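Local coordinates for uncharacterized protein (Bacteroides ovatus, PDB 4DQA) that is of unknown function but probably binds carbohydrate through a concanavalin A-like lectin domain that follows an N-terminal E-set-like domain, at residues H148-K153 and G338-I343. Residues are numbered along the deposited sequence; the frame is centred on the assembly and turned at random.
Sequences HYISVK and GTTNGI
Ser151 and Thr339 form an antiparallel hydrogen-bonded pair: Ser151 N donates to Thr339 O at 2.7 Å, and Thr339 N returns a bond to Ser151 O at 2.9 Å. Beyond this pair, toward Tyr149, side chains take over the bonding. The hydroxyl OG1 of Thr340 donates to Tyr149 O at 2.7 Å while accepting from the N of Gly342, two residues on, at 2.9 Å, which makes an ST turn. A chi1 of -179° turns the hydroxyl away from the backbone N of Thr340, where it can accept within its own chain segment and donate to the other. Gly342 suits the turn because its positive phi (111°) would press a CB against the preceding carbonyl. The side-chain amide of Asn341 continues the bonding where the backbone pairing stops: its OD1 receives Tyr149 N at 3.1 Å in a nearly straight bond, although the donor lies tilted from the carbonyl plane. Its ND2 bonds Asn147 O, so both ends of the amide are engaged by the 147-149 backbone.

Flat groups pack around this junction. The Tyr149 ring leans over the backbone of Thr339-Asn341, its plane 14° from that of the Asn341 amide, with Asn341 N above one face near the rim; it also stacks with Tyr270. The CD2 of His148 approaches Gly342 O obliquely at 3.1 Å, while ND1 is bonded to Ser146 N.

The apolar contacts lie on the face bearing Ile150. Its CD1 meets CG1 of Ile343 at 4.1 Å, and its CG2 rests on Gly338 CA, where the missing side chain leaves room for the branched isoleucine. Strand 150-152, flanked by 264-266 and 337-340, thus joins sequence-distant parts of one antiparallel sheet, as in the beta sandwich of concanavalin A-like lectin domains.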
ATOM      1  N   HIS A 148       4.963  11.732  22.985  1.00 13.43           N
ATOM      2  CA  HIS A 148       6.059  11.003  22.359  1.00 11.18           C
ATOM      3  C   HIS A 148       6.555  11.710  21.132  1.00 13.08           C
ATOM      4  O   HIS A 148       5.796  12.317  20.369  1.00 13.22           O
ATOM      5  CB  HIS A 148       5.595   9.579  22.017  1.00 12.83           C
ATOM      6  CG  HIS A 148       5.244   8.801  23.228  1.00 13.25           C
ATOM      7  ND1 HIS A 148       3.994   8.827  23.785  1.00 14.74           N
ATOM      8  CD2 HIS A 148       6.022   8.102  24.082  1.00 14.79           C
ATOM      9  CE1 HIS A 148       3.990   8.111  24.903  1.00 16.60           C
ATOM     10  NE2 HIS A 148       5.210   7.665  25.096  1.00 16.45           N
ATOM     11  N   TYR A 149       7.865  11.627  20.927  1.00 11.86           N
ATOM     12  CA  TYR A 149       8.526  12.267  19.814  1.00 12.94           C
ATOM     13  C   TYR A 149       9.412  11.269  19.086  1.00 12.22           C
ATOM     14  O   TYR A 149       9.895  10.279  19.675  1.00 12.22           O
ATOM     15  CB  TYR A 149       9.419  13.425  20.288  1.00 13.48           C
ATOM     16  CG  TYR A 149      10.602  12.989  21.114  1.00 12.88           C
ATOM     17  CD1 TYR A 149      11.802  12.646  20.504  1.00 15.43           C
ATOM     18  CD2 TYR A 149      10.530  12.921  22.497  1.00 15.04           C
ATOM     19  CE1 TYR A 149      12.889  12.225  21.260  1.00 17.05           C
ATOM     20  CE2 TYR A 149      11.648  12.493  23.246  1.00 15.47           C
ATOM     21  CZ  TYR A 149      12.793  12.151  22.608  1.00 15.46           C
ATOM     22  OH  TYR A 149      13.900  11.716  23.342  1.00 21.65           O
ATOM     23  N   ILE A 150       9.636  11.542  17.797  1.00 12.76           N
ATOM     24  CA  ILE A 150      10.772  11.013  17.069  1.00 11.14           C
ATOM     25  C   ILE A 150      11.532  12.185  16.495  1.00 13.62           C
ATOM     26  O   ILE A 150      10.958  12.983  15.742  1.00 14.64           O
ATOM     27  CB  ILE A 150      10.359  10.073  15.942  1.00 11.87           C
ATOM     28  CG1 ILE A 150       9.416   8.985  16.432  1.00 12.96           C
ATOM     29  CG2 ILE A 150      11.596   9.450  15.322  1.00 13.14           C
ATOM     30  CD1 ILE A 150       8.860   8.126  15.325  1.00 14.79           C
ATOM     31  N   SER A 151      12.789  12.323  16.895  1.00 13.85           N
ATOM     32  CA  SER A 151      13.699  13.345  16.375  1.00 13.78           C
ATOM     33  C   SER A 151      14.441  12.729  15.188  1.00 18.02           C
ATOM     34  O   SER A 151      15.115  11.717  15.333  1.00 16.79           O
ATOM     35  CB  SER A 151      14.697  13.772  17.441  1.00 14.23           C
ATOM     36  OG  SER A 151      15.754  14.602  16.932  1.00 18.21           O
ATOM     37  N   VAL A 152      14.328  13.360  14.021  1.00 16.21           N
ATOM     38  CA  VAL A 152      14.936  12.883  12.767  1.00 17.45           C
ATOM     39  C   VAL A 152      15.975  13.835  12.218  1.00 20.74           C
ATOM     40  O   VAL A 152      15.738  15.030  12.038  1.00 22.85           O
ATOM     41  CB  VAL A 152      13.833  12.716  11.701  1.00 18.91           C
ATOM     42  CG1 VAL A 152      14.438  12.352  10.357  1.00 26.00           C
ATOM     43  CG2 VAL A 152      12.794  11.720  12.139  1.00 20.21           C
ATOM     44  N   LYS A 153      17.152  13.302  11.937  1.00 23.02           N
ATOM     45  CA  LYS A 153      18.183  14.073  11.267  1.00 26.68           C
ATOM     46  C   LYS A 153      18.320  13.491   9.870  1.00 24.65           C
ATOM     47  O   LYS A 153      18.632  12.307   9.704  1.00 25.62           O
ATOM     48  CB  LYS A 153      19.499  13.963  12.023  1.00 27.17           C
ATOM     49  CG  LYS A 153      20.545  14.978  11.588  1.00 33.81           C
ATOM     50  CD  LYS A 153      21.658  15.119  12.624  1.00 42.35           C
ATOM     51  N   GLY A 338      16.123   7.442  14.126  1.00 14.44           N
ATOM     52  CA  GLY A 338      15.438   8.493  14.848  1.00 13.41           C
ATOM     53  C   GLY A 338      15.578   8.320  16.351  1.00 15.55           C
ATOM     54  O   GLY A 338      15.616   7.193  16.844  1.00 22.04           O
ATOM     55  N   THR A 339      15.706   9.415  17.067  1.00 14.74           N
ATOM     56  CA  THR A 339      15.816   9.366  18.519  1.00 15.29           C
ATOM     57  C   THR A 339      14.412   9.508  19.074  1.00 16.90           C
ATOM     58  O   THR A 339      13.614  10.352  18.604  1.00 15.77           O
ATOM     59  CB  THR A 339      16.727  10.498  19.048  1.00 16.27           C
ATOM     60  OG1 THR A 339      18.079  10.256  18.594  1.00 22.00           O
ATOM     61  CG2 THR A 339      16.765  10.537  20.572  1.00 23.26           C
ATOM     62  N   THR A 340      14.059   8.684  20.053  1.00 13.03           N
ATOM     63  CA  THR A 340      12.687   8.653  20.539  1.00 11.15           C
ATOM     64  C   THR A 340      12.622   8.267  22.000  1.00 14.56           C
ATOM     65  O   THR A 340      13.525   7.603  22.517  1.00 16.32           O
ATOM     66  CB  THR A 340      11.830   7.654  19.704  1.00 12.86           C
ATOM     67  OG1 THR A 340      10.485   7.643  20.165  1.00 13.10           O
ATOM     68  CG2 THR A 340      12.389   6.253  19.804  1.00 14.19           C
ATOM     69  N   ASN A 341      11.558   8.708  22.672  1.00 13.03           N
ATOM     70  CA  ASN A 341      11.247   8.206  23.996  1.00 12.20           C
ATOM     71  C   ASN A 341      10.455   6.903  23.992  1.00 15.81           C
ATOM     72  O   ASN A 341      10.117   6.368  25.052  1.00 18.38           O
ATOM     73  CB  ASN A 341      10.610   9.280  24.895  1.00 12.09           C
ATOM     74  CG  ASN A 341       9.326   9.858  24.357  1.00 14.72           C
ATOM     75  OD1 ASN A 341       9.044   9.838  23.167  1.00 13.00           O
ATOM     76  ND2 ASN A 341       8.524  10.387  25.270  1.00 17.38           N
ATOM     77  N   GLY A 342      10.216   6.372  22.798  1.00 13.88           N
ATOM     78  CA  GLY A 342       9.675   5.027  22.637  1.00 14.48           C
ATOM     79  C   GLY A 342       8.259   5.063  22.107  1.00 13.80           C
ATOM     80  O   GLY A 342       7.395   5.667  22.716  1.00 15.29           O
ATOM     81  N   ILE A 343       8.041   4.402  20.989  1.00 12.25           N
ATOM     82  CA  ILE A 343       6.735   4.377  20.356  1.00 11.26           C
ATOM     83  C   ILE A 343       6.116   3.014  20.632  1.00 12.42           C
ATOM     84  O   ILE A 343       6.506   1.993  20.039  1.00 12.71           O
ATOM     85  CB  ILE A 343       6.826   4.642  18.862  1.00 11.48           C
ATOM     86  CG1 ILE A 343       7.538   5.969  18.564  1.00 13.16           C
ATOM     87  CG2 ILE A 343       5.407   4.668  18.271  1.00 13.40           C
ATOM     88  CD1 ILE A 343       7.018   7.201  19.303  1.00 13.92           C
TER